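PDB 4FMZ: internalin from Listeria monocytogenes serotype 4b, which is a leucine-rich-repeat protein of the internalin family that probably takes part in adhesion to host cells and their invasion. Local coordinates for residues Leu90-Thr101 against Asn111-Ile122; Val170-Leu179 against Ile189-Ser200. All blocks are in the same frame, centred on the assembly; numbering follows the deposited sequence.

Contact 1: residues Leu90-Thr101 against Asn111-Ile122; sequences LTNLYIGTNKIT and NLRELYLNEDNI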
loop_
_atom_site.group_PDB
_atom_site.type_symbol
_atom_site.label_atom_id
_atom_site.label_comp_id
_atom_site.label_asym_id
_atom_site.label_seq_id
_atom_site.Cartn_x
_atom_site.Cartn_y
_atom_site.Cartn_z
ATOM N N LEU A 90 9.211 16.247 14.873
ATOM C CA LEU A 90 8.595 15.713 13.652
ATOM C C LEU A 90 7.667 14.531 13.959
ATOM O O LEU A 90 8.067 13.571 14.639
ATOM C CB LEU A 90 9.650 15.274 12.613
ATOM C CG LEU A 90 10.293 16.381 11.785
ATOM C CD1 LEU A 90 11.458 15.821 10.986
ATOM C CD2 LEU A 90 9.276 17.068 10.864
ATOM N N THR A 91 6.421 14.636 13.468
ATOM C CA THR A 91 5.391 13.606 13.593
ATOM C C THR A 91 5.053 13.065 12.199
ATOM O O THR A 91 4.748 11.881 12.074
ATOM C CB THR A 91 4.138 14.132 14.315
ATOM O OG1 THR A 91 3.566 15.205 13.566
ATOM C CG2 THR A 91 4.411 14.553 15.761
ATOM N N ASN A 92 5.095 13.936 11.161
ATOM C CA ASN A 92 4.791 13.583 9.770
ATOM C C ASN A 92 5.962 13.932 8.869
ATOM O O ASN A 92 6.337 15.102 8.769
ATOM C CB ASN A 92 3.511 14.283 9.282
ATOM C CG ASN A 92 2.294 14.022 10.139
ATOM O OD1 ASN A 92 2.265 14.291 11.345
ATOM N ND2 ASN A 92 1.245 13.511 9.528
ATOM N N LEU A 93 6.552 12.918 8.228
ATOM C CA LEU A 93 7.701 13.115 7.349
ATOM C C LEU A 93 7.487 12.366 6.035
ATOM O O LEU A 93 7.425 11.130 6.030
ATOM C CB LEU A 93 8.986 12.647 8.071
ATOM C CG LEU A 93 10.314 12.723 7.317
ATOM C CD1 LEU A 93 10.605 14.144 6.821
ATOM C CD2 LEU A 93 11.444 12.269 8.215
ATOM N N TYR A 94 7.372 13.122 4.925
ATOM C CA TYR A 94 7.127 12.582 3.580
ATOM C C TYR A 94 8.332 12.873 2.708
ATOM O O TYR A 94 8.525 14.006 2.286
ATOM C CB TYR A 94 5.834 13.184 2.997
ATOM C CG TYR A 94 4.671 13.099 3.969
ATOM C CD1 TYR A 94 4.093 11.864 4.298
ATOM C CD2 TYR A 94 4.207 14.230 4.631
ATOM C CE1 TYR A 94 3.042 11.772 5.215
ATOM C CE2 TYR A 94 3.150 14.150 5.547
ATOM C CZ TYR A 94 2.568 12.916 5.835
ATOM O OH TYR A 94 1.522 12.802 6.733
ATOM N N ILE A 95 9.204 11.877 2.528
ATOM C CA ILE A 95 10.437 12.075 1.768
ATOM C C ILE A 95 10.603 11.010 0.700
ATOM O O ILE A 95 11.732 10.652 0.356
ATOM C CB ILE A 95 11.703 12.198 2.667
ATOM C CG1 ILE A 95 11.701 11.175 3.824
ATOM C CG2 ILE A 95 11.852 13.629 3.172
ATOM C CD1 ILE A 95 13.006 11.148 4.698
ATOM N N GLY A 96 9.474 10.557 0.151
ATOM C CA GLY A 96 9.448 9.606 -0.951
ATOM C C GLY A 96 9.844 10.284 -2.256
ATOM O O GLY A 96 9.884 11.512 -2.330
ATOM N N THR A 97 10.115 9.490 -3.302
ATOM C CA THR A 97 10.528 9.907 -4.662
ATOM C C THR A 97 11.750 10.876 -4.596
ATOM O O THR A 97 11.755 11.959 -5.182
ATOM C CB THR A 97 9.348 10.440 -5.526
ATOM O OG1 THR A 97 8.573 11.382 -4.796
ATOM C CG2 THR A 97 8.429 9.335 -6.009
ATOM N N ASN A 98 12.774 10.464 -3.856
ATOM C CA ASN A 98 14.046 11.178 -3.729
ATOM C C ASN A 98 15.156 10.166 -4.037
ATOM O O ASN A 98 14.868 9.125 -4.640
ATOM C CB ASN A 98 14.179 11.816 -2.336
ATOM C CG ASN A 98 13.497 13.149 -2.237
ATOM O OD1 ASN A 98 13.958 14.129 -2.800
ATOM N ND2 ASN A 98 12.375 13.218 -1.538
ATOM N N LYS A 99 16.398 10.447 -3.642
ATOM C CA LYS A 99 17.514 9.540 -3.900
ATOM C C LYS A 99 18.148 9.111 -2.575
ATOM O O LYS A 99 19.360 8.881 -2.518
ATOM C CB LYS A 99 18.549 10.239 -4.807
ATOM C CG LYS A 99 18.081 10.484 -6.232
ATOM C CD LYS A 99 18.964 11.517 -6.923
ATOM C CE LYS A 99 19.041 11.324 -8.424
ATOM N NZ LYS A 99 17.740 11.576 -9.107
ATOM N N ILE A 100 17.325 8.985 -1.517
ATOM C CA ILE A 100 17.782 8.641 -0.171
ATOM C C ILE A 100 18.163 7.154 -0.085
ATOM O O ILE A 100 17.405 6.283 -0.515
ATOM C CB ILE A 100 16.728 9.048 0.905
ATOM C CG1 ILE A 100 16.554 10.590 0.968
ATOM C CG2 ILE A 100 17.112 8.520 2.285
ATOM C CD1 ILE A 100 15.143 11.045 1.295
ATOM N N THR A 101 19.345 6.875 0.494
ATOM C CA THR A 101 19.833 5.510 0.704
ATOM C C THR A 101 20.044 5.281 2.209
ATOM O O THR A 101 19.539 4.305 2.753
ATOM C CB THR A 101 21.097 5.233 -0.126
ATOM O OG1 THR A 101 22.093 6.197 0.214
ATOM C CG2 THR A 101 20.829 5.302 -1.620
ATOM N N ASN A 111 9.068 10.632 17.793
ATOM C CA ASN A 111 7.674 11.096 17.805
ATOM C C ASN A 111 7.008 10.886 16.424
ATOM O O ASN A 111 5.825 11.203 16.253
ATOM C CB ASN A 111 7.579 12.546 18.242
ATOM C CG ASN A 111 7.921 12.722 19.694
ATOM O OD1 ASN A 111 7.526 11.934 20.560
ATOM N ND2 ASN A 111 8.691 13.748 19.980
ATOM N N LEU A 112 7.758 10.329 15.452
ATOM C CA LEU A 112 7.219 10.074 14.114
ATOM C C LEU A 112 6.013 9.106 14.161
ATOM O O LEU A 112 6.063 8.060 14.818
ATOM C CB LEU A 112 8.301 9.527 13.174
ATOM C CG LEU A 112 9.204 10.568 12.502
ATOM C CD1 LEU A 112 10.296 9.883 11.705
ATOM C CD2 LEU A 112 8.398 11.524 11.605
ATOM N N ARG A 113 4.915 9.528 13.519
ATOM C CA ARG A 113 3.659 8.787 13.418
ATOM C C ARG A 113 3.445 8.346 11.968
ATOM O O ARG A 113 2.972 7.228 11.708
ATOM C CB ARG A 113 2.477 9.660 13.894
ATOM C CG ARG A 113 2.573 10.197 15.322
ATOM C CD ARG A 113 2.534 9.144 16.428
ATOM N NE ARG A 113 1.512 8.099 16.257
ATOM C CZ ARG A 113 0.219 8.238 16.545
ATOM N NH1 ARG A 113 -0.254 9.402 16.975
ATOM N NH2 ARG A 113 -0.616 7.219 16.382
ATOM N N GLU A 114 3.800 9.226 11.023
ATOM C CA GLU A 114 3.662 8.945 9.593
ATOM C C GLU A 114 4.988 9.197 8.882
ATOM O O GLU A 114 5.548 10.298 8.974
ATOM C CB GLU A 114 2.541 9.788 8.962
ATOM C CG GLU A 114 1.159 9.515 9.524
ATOM C CD GLU A 114 -0.002 9.957 8.656
ATOM O OE1 GLU A 114 0.187 10.115 7.427
ATOM O OE2 GLU A 114 -1.111 10.142 9.213
ATOM N N LEU A 115 5.505 8.166 8.209
ATOM C CA LEU A 115 6.782 8.249 7.508
ATOM C C LEU A 115 6.715 7.564 6.150
ATOM O O LEU A 115 6.489 6.351 6.093
ATOM C CB LEU A 115 7.893 7.631 8.383
ATOM C CG LEU A 115 9.286 7.459 7.758
ATOM C CD1 LEU A 115 9.971 8.822 7.488
ATOM C CD2 LEU A 115 10.138 6.612 8.652
ATOM N N TYR A 116 6.883 8.345 5.048
ATOM C CA TYR A 116 6.878 7.778 3.685
ATOM C C TYR A 116 8.268 7.903 3.096
ATOM O O TYR A 116 8.840 8.995 3.048
ATOM C CB TYR A 116 5.847 8.426 2.729
ATOM C CG TYR A 116 4.394 8.447 3.163
ATOM C CD1 TYR A 116 3.960 7.715 4.265
ATOM C CD2 TYR A 116 3.452 9.192 2.465
ATOM C CE1 TYR A 116 2.633 7.766 4.690
ATOM C CE2 TYR A 116 2.121 9.246 2.877
ATOM C CZ TYR A 116 1.717 8.527 3.989
ATOM O OH TYR A 116 0.425 8.610 4.438
ATOM N N LEU A 117 8.807 6.766 2.685
ATOM C CA LEU A 117 10.132 6.613 2.097
ATOM C C LEU A 117 10.014 5.871 0.777
ATOM O O LEU A 117 10.975 5.244 0.317
ATOM C CB LEU A 117 11.021 5.831 3.082
ATOM C CG LEU A 117 11.424 6.569 4.357
ATOM C CD1 LEU A 117 11.883 5.592 5.410
ATOM C CD2 LEU A 117 12.502 7.594 4.071
ATOM N N ASN A 118 8.823 5.931 0.176
ATOM C CA ASN A 118 8.513 5.247 -1.083
ATOM C C ASN A 118 9.352 5.770 -2.237
ATOM O O ASN A 118 9.597 6.972 -2.337
ATOM C CB ASN A 118 7.022 5.373 -1.435
ATOM C CG ASN A 118 6.555 6.808 -1.538
ATOM O OD1 ASN A 118 6.513 7.544 -0.551
ATOM N ND2 ASN A 118 6.266 7.263 -2.739
ATOM N N GLU A 119 9.796 4.851 -3.105
ATOM C CA GLU A 119 10.593 5.139 -4.300
ATOM C C GLU A 119 11.948 5.818 -3.968
ATOM O O GLU A 119 12.448 6.632 -4.741
ATOM C CB GLU A 119 9.790 5.950 -5.345
ATOM C CG GLU A 119 8.645 5.145 -5.938
ATOM C CD GLU A 119 7.600 5.928 -6.705
ATOM O OE1 GLU A 119 7.857 6.252 -7.888
ATOM O OE2 GLU A 119 6.508 6.178 -6.143
ATOM N N ASP A 120 12.547 5.441 -2.835
ATOM C CA ASP A 120 13.889 5.861 -2.469
ATOM C C ASP A 120 14.800 4.662 -2.771
ATOM O O ASP A 120 14.360 3.768 -3.496
ATOM C CB ASP A 120 13.928 6.323 -0.994
ATOM C CG ASP A 120 13.480 7.766 -0.810
ATOM O OD1 ASP A 120 13.910 8.620 -1.594
ATOM O OD2 ASP A 120 12.724 8.038 0.138
ATOM N N ASN A 121 16.044 4.614 -2.259
ATOM C CA ASN A 121 16.873 3.425 -2.484
ATOM C C ASN A 121 17.432 2.923 -1.142
ATOM O O ASN A 121 18.646 2.786 -0.960
ATOM C CB ASN A 121 17.976 3.665 -3.521
ATOM C CG ASN A 121 18.633 2.383 -4.003
ATOM O OD1 ASN A 121 18.100 1.275 -3.864
ATOM N ND2 ASN A 121 19.832 2.499 -4.536
ATOM N N ILE A 122 16.525 2.632 -0.204
ATOM C CA ILE A 122 16.901 2.191 1.135
ATOM C C ILE A 122 16.961 0.654 1.187
ATOM O O ILE A 122 16.048 -0.023 0.717
ATOM C CB ILE A 122 15.930 2.776 2.202
ATOM C CG1 ILE A 122 15.868 4.327 2.130
ATOM C CG2 ILE A 122 16.318 2.329 3.624
ATOM C CD1 ILE A 122 14.514 4.867 2.413
HETATM O O HOH W 1 10.135 12.848 16.102
HETATM O O HOH W 2 6.478 10.543 0.216
HETATM O O HOH W 3 6.484 10.244 -3.526
HETATM O O HOH W 4 13.630 7.797 -6.690
#

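Contact 2: residues Val170-Leu179 against Ile189-Ser200; sequences VTPIANLTDL and IEDISPLASLTS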
loop_
_atom_site.group_PDB
_atom_site.type_symbol
_atom_site.label_atom_id
_atom_site.label_comp_id
_atom_site.label_asym_id
_atom_site.label_seq_id
_atom_site.Cartn_x
_atom_site.Cartn_y
_atom_site.Cartn_z
ATOM N N VAL A 170 8.376 -12.425 5.954
ATOM C CA VAL A 170 7.431 -11.459 6.512
ATOM C C VAL A 170 7.240 -11.693 8.042
ATOM O O VAL A 170 6.337 -11.096 8.628
ATOM C CB VAL A 170 6.079 -11.418 5.728
ATOM C CG1 VAL A 170 6.301 -10.988 4.280
ATOM C CG2 VAL A 170 5.326 -12.749 5.776
ATOM N N THR A 171 8.107 -12.522 8.681
ATOM C CA THR A 171 8.041 -12.821 10.125
ATOM C C THR A 171 8.017 -11.526 10.984
ATOM O O THR A 171 7.167 -11.458 11.869
ATOM C CB THR A 171 9.173 -13.778 10.595
ATOM O OG1 THR A 171 9.136 -14.972 9.816
ATOM C CG2 THR A 171 9.043 -14.175 12.059
ATOM N N PRO A 172 8.830 -10.465 10.718
ATOM C CA PRO A 172 8.724 -9.251 11.561
ATOM C C PRO A 172 7.337 -8.596 11.540
ATOM O O PRO A 172 6.968 -7.962 12.531
ATOM C CB PRO A 172 9.768 -8.307 10.956
ATOM C CG PRO A 172 10.737 -9.214 10.271
ATOM C CD PRO A 172 9.903 -10.311 9.709
ATOM N N ILE A 173 6.577 -8.738 10.423
ATOM C CA ILE A 173 5.241 -8.128 10.262
ATOM C C ILE A 173 4.217 -8.831 11.187
ATOM O O ILE A 173 3.211 -8.214 11.551
ATOM C CB ILE A 173 4.777 -8.119 8.775
ATOM C CG1 ILE A 173 5.793 -7.361 7.889
ATOM C CG2 ILE A 173 3.365 -7.504 8.620
ATOM C CD1 ILE A 173 5.519 -7.495 6.392
ATOM N N ALA A 174 4.482 -10.089 11.592
ATOM C CA ALA A 174 3.591 -10.832 12.496
ATOM C C ALA A 174 3.360 -10.079 13.822
ATOM O O ALA A 174 2.280 -10.192 14.406
ATOM C CB ALA A 174 4.150 -12.217 12.780
ATOM N N ASN A 175 4.355 -9.282 14.267
ATOM C CA ASN A 175 4.284 -8.518 15.519
ATOM C C ASN A 175 3.358 -7.311 15.453
ATOM O O ASN A 175 2.974 -6.759 16.492
ATOM C CB ASN A 175 5.682 -8.017 15.903
ATOM C CG ASN A 175 6.634 -9.060 16.412
ATOM O OD1 ASN A 175 6.363 -10.262 16.403
ATOM N ND2 ASN A 175 7.767 -8.602 16.911
ATOM N N LEU A 176 3.028 -6.877 14.247
ATOM C CA LEU A 176 2.259 -5.655 14.036
ATOM C C LEU A 176 0.766 -5.974 13.982
ATOM O O LEU A 176 0.107 -5.730 12.974
ATOM C CB LEU A 176 2.772 -4.962 12.740
ATOM C CG LEU A 176 4.315 -4.999 12.534
ATOM C CD1 LEU A 176 4.734 -4.285 11.265
ATOM C CD2 LEU A 176 5.078 -4.430 13.753
ATOM N N THR A 177 0.213 -6.435 15.120
ATOM C CA THR A 177 -1.169 -6.930 15.209
ATOM C C THR A 177 -2.234 -5.837 15.178
ATOM O O THR A 177 -3.409 -6.193 15.047
ATOM C CB THR A 177 -1.354 -7.845 16.422
ATOM O OG1 THR A 177 -1.163 -7.096 17.623
ATOM C CG2 THR A 177 -0.430 -9.046 16.373
ATOM N N ASP A 178 -1.853 -4.539 15.230
ATOM C CA ASP A 178 -2.825 -3.450 15.083
ATOM C C ASP A 178 -3.037 -3.105 13.602
ATOM O O ASP A 178 -3.849 -2.220 13.299
ATOM C CB ASP A 178 -2.403 -2.195 15.853
ATOM C CG ASP A 178 -2.820 -2.183 17.310
ATOM O OD1 ASP A 178 -3.807 -2.878 17.657
ATOM O OD2 ASP A 178 -2.196 -1.440 18.094
ATOM N N LEU A 179 -2.315 -3.787 12.681
ATOM C CA LEU A 179 -2.423 -3.507 11.248
ATOM C C LEU A 179 -3.851 -3.640 10.772
ATOM O O LEU A 179 -4.525 -4.630 11.058
ATOM C CB LEU A 179 -1.497 -4.379 10.393
ATOM C CG LEU A 179 -0.038 -3.911 10.259
ATOM C CD1 LEU A 179 0.770 -4.958 9.507
ATOM C CD2 LEU A 179 0.069 -2.576 9.526
ATOM N N ILE A 189 7.767 -13.135 -1.855
ATOM C CA ILE A 189 7.150 -13.851 -0.744
ATOM C C ILE A 189 6.580 -15.208 -1.190
ATOM O O ILE A 189 5.709 -15.289 -2.054
ATOM C CB ILE A 189 6.077 -12.977 -0.026
ATOM C CG1 ILE A 189 6.674 -11.638 0.468
ATOM C CG2 ILE A 189 5.455 -13.722 1.156
ATOM C CD1 ILE A 189 5.651 -10.529 0.639
ATOM N N GLU A 190 7.066 -16.267 -0.541
ATOM C CA GLU A 190 6.623 -17.649 -0.756
ATOM C C GLU A 190 5.658 -18.092 0.341
ATOM O O GLU A 190 4.714 -18.836 0.072
ATOM C CB GLU A 190 7.834 -18.609 -0.750
ATOM C CG GLU A 190 8.785 -18.484 -1.924
ATOM C CD GLU A 190 10.057 -19.303 -1.780
ATOM O OE1 GLU A 190 9.972 -20.473 -1.341
ATOM O OE2 GLU A 190 11.142 -18.781 -2.123
ATOM N N ASP A 191 5.930 -17.634 1.585
ATOM C CA ASP A 191 5.269 -18.039 2.821
ATOM C C ASP A 191 4.724 -16.860 3.651
ATOM O O ASP A 191 5.495 -16.034 4.180
ATOM C CB ASP A 191 6.298 -18.839 3.646
ATOM C CG ASP A 191 5.843 -19.405 4.976
ATOM O OD1 ASP A 191 4.644 -19.301 5.288
ATOM O OD2 ASP A 191 6.686 -19.984 5.690
ATOM N N ILE A 192 3.382 -16.827 3.814
ATOM C CA ILE A 192 2.719 -15.788 4.618
ATOM C C ILE A 192 2.198 -16.369 5.964
ATOM O O ILE A 192 1.505 -15.659 6.697
ATOM C CB ILE A 192 1.592 -15.041 3.850
ATOM C CG1 ILE A 192 0.558 -16.011 3.202
ATOM C CG2 ILE A 192 2.166 -14.034 2.845
ATOM C CD1 ILE A 192 -0.851 -15.362 2.934
ATOM N N SER A 193 2.584 -17.618 6.323
ATOM C CA SER A 193 2.135 -18.258 7.572
ATOM C C SER A 193 2.327 -17.359 8.834
ATOM O O SER A 193 1.391 -17.355 9.626
ATOM C CB SER A 193 2.780 -19.626 7.785
ATOM O OG SER A 193 4.193 -19.546 7.879
ATOM N N PRO A 194 3.388 -16.517 9.028
ATOM C CA PRO A 194 3.427 -15.660 10.232
ATOM C C PRO A 194 2.313 -14.607 10.295
ATOM O O PRO A 194 2.024 -14.103 11.375
ATOM C CB PRO A 194 4.781 -14.950 10.123
ATOM C CG PRO A 194 5.586 -15.782 9.202
ATOM C CD PRO A 194 4.611 -16.314 8.218
ATOM N N LEU A 195 1.667 -14.297 9.163
ATOM C CA LEU A 195 0.625 -13.274 9.107
ATOM C C LEU A 195 -0.707 -13.718 9.751
ATOM O O LEU A 195 -1.623 -12.902 9.850
ATOM C CB LEU A 195 0.406 -12.770 7.659
ATOM C CG LEU A 195 1.639 -12.139 6.961
ATOM C CD1 LEU A 195 1.223 -11.399 5.707
ATOM C CD2 LEU A 195 2.432 -11.165 7.908
ATOM N N ALA A 196 -0.772 -14.962 10.277
ATOM C CA ALA A 196 -1.929 -15.505 10.997
ATOM C C ALA A 196 -2.219 -14.688 12.278
ATOM O O ALA A 196 -3.329 -14.737 12.796
ATOM C CB ALA A 196 -1.689 -16.971 11.338
ATOM N N SER A 197 -1.246 -13.898 12.749
ATOM C CA SER A 197 -1.398 -13.051 13.943
ATOM C C SER A 197 -2.110 -11.711 13.638
ATOM O O SER A 197 -2.495 -11.003 14.572
ATOM C CB SER A 197 -0.028 -12.764 14.545
ATOM O OG SER A 197 0.767 -12.111 13.570
ATOM N N LEU A 198 -2.302 -11.369 12.346
ATOM C CA LEU A 198 -2.903 -10.085 11.943
ATOM C C LEU A 198 -4.441 -10.157 11.970
ATOM O O LEU A 198 -5.106 -9.998 10.945
ATOM C CB LEU A 198 -2.366 -9.618 10.567
ATOM C CG LEU A 198 -0.828 -9.491 10.449
ATOM C CD1 LEU A 198 -0.426 -8.915 9.115
ATOM C CD2 LEU A 198 -0.213 -8.635 11.599
ATOM N N THR A 199 -4.996 -10.322 13.185
ATOM C CA THR A 199 -6.433 -10.518 13.423
ATOM C C THR A 199 -7.263 -9.230 13.226
ATOM O O THR A 199 -8.481 -9.333 13.096
ATOM C CB THR A 199 -6.687 -11.145 14.811
ATOM O OG1 THR A 199 -6.227 -10.246 15.803
ATOM C CG2 THR A 199 -6.010 -12.495 14.979
ATOM N N SER A 200 -6.622 -8.058 13.176
ATOM C CA SER A 200 -7.295 -6.772 12.963
ATOM C C SER A 200 -7.279 -6.330 11.498
ATOM O O SER A 200 -7.845 -5.280 11.172
ATOM C CB SER A 200 -6.638 -5.678 13.806
ATOM O OG SER A 200 -7.006 -5.789 15.172
HETATM O O HOH W 5 7.683 -15.350 5.513
HETATM O O HOH W 6 -3.898 -7.065 12.490
HETATM O O HOH W 7 -5.275 -7.811 16.426
#

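Contact 1: residues Leu90-Thr101 against Asn111-Ile122
Thr91 O takes two backbone N-H groups of the next turn, from Arg113 N at 2.8 Å and Glu114 N at 3.0 Å, so the two bonds share one carbonyl. Parallel pairing continues from Leu93 N to Glu114 O, Tyr116 N to Leu93 O and Ile95 N to Tyr116 O. Past the strands, Thr97 N bonds Asn118 O at 2.7 Å, and Asn121 N bonds Ile100 O. Asp120 OD1 takes weak bonds from Asn98 N and Ile100 N of the loop that follows strand 92-94.

On the face of Asn92 and Tyr94, Tyr94 OH donates to Glu114 OE1 at 3.1 Å, reaching it from above the carboxylate plane. Asn92 ND2 in turn donates to Tyr94 OH, nearly straight at 174°, so the hydroxyl is gripped twice. The Tyr94 ring turns its edge to one face of Tyr116, with centroids 4.8 Å apart and planes at 62°.

The other face is aliphatic. Leu93 CD2 lies 3.8 Å from Leu115 CD1; both CG are anti to the backbone N, and the side chains run side by side in the same direction. Just past the strands, Ile95 CD1 meets Leu117 CD2 at 3.6 Å. Equivalent residues stacked in register on short parallel strands are the mark of a leucine-rich-repeat solenoid.

Contact 2: residues Val170-Leu179 against Ile189-Ser200
Ser197 OG donates to Ala174 O at 2.6 Å, the one direct hydrogen bond between 170-179 and 189-200. It arrives in the carbonyl plane on a lone pair. The serine OG sits between its own backbone N and carbonyl carbon (chi1 59°), which turns it toward the neighbouring turn.

Water makes the other polar links. One water accepts from Val170 N and donates to Asp191 O. At the far end, a second joins Thr177 O and Leu179 O to Ser200 N. A third lies between Thr177 O and the hydroxyls of Thr199 and Ser200.

Apolar contacts do most of the joining. The two methyls of Val170 divide the work: CG1 meets Ile189 CD1 at 3.7 Å, and CG2 meets Leu195 CG at 3.9 Å. Both partners cross the valine at about a right angle. Ile173 CG2 touches Leu195 CD2 at 3.8 Å and also reaches Leu198 CD1. Leu198 CD2 fits against the backbone, 3.2 Å from Leu176 O and 3.5 Å from Ile173 O. Nearer the surface, Ala174 CB packs on Pro194 CB at 3.9 Å. Thr171 crosses Pro194 at about a right angle; its OG1 is hydrogen-bonded to Asp169.

The 3-10 segment 193-197 thus packs beside the helically wound residues 171-175 of the preceding turn, on the side of the solenoid away from its strands. Inward, Ile173, Leu195 and Leu198 rest on Leu182 of strand 181-183, while Ile173, Leu176 and Leu179 rest on Leu160 of strand 159-161.

In the fold
Both contacts join successive turns of the same solenoid, but on different sides. Contact 1 holds neighbouring strands and the loops that follow them; contact 2 holds the helical connections between strands. Their centres are about 23 Å apart and they do not touch. Each is partly buried, with aliphatic residues inward and polar ones outward. The chemistry differs with place. Contact 1 is bound by many backbone hydrogen bonds and carries a polar and aromatic surface. Contact 2 has a single direct hydrogen bond, supplemented by waters, and relies on methyl groups. Contact 1 also buries more area, 1023 against 641 Å².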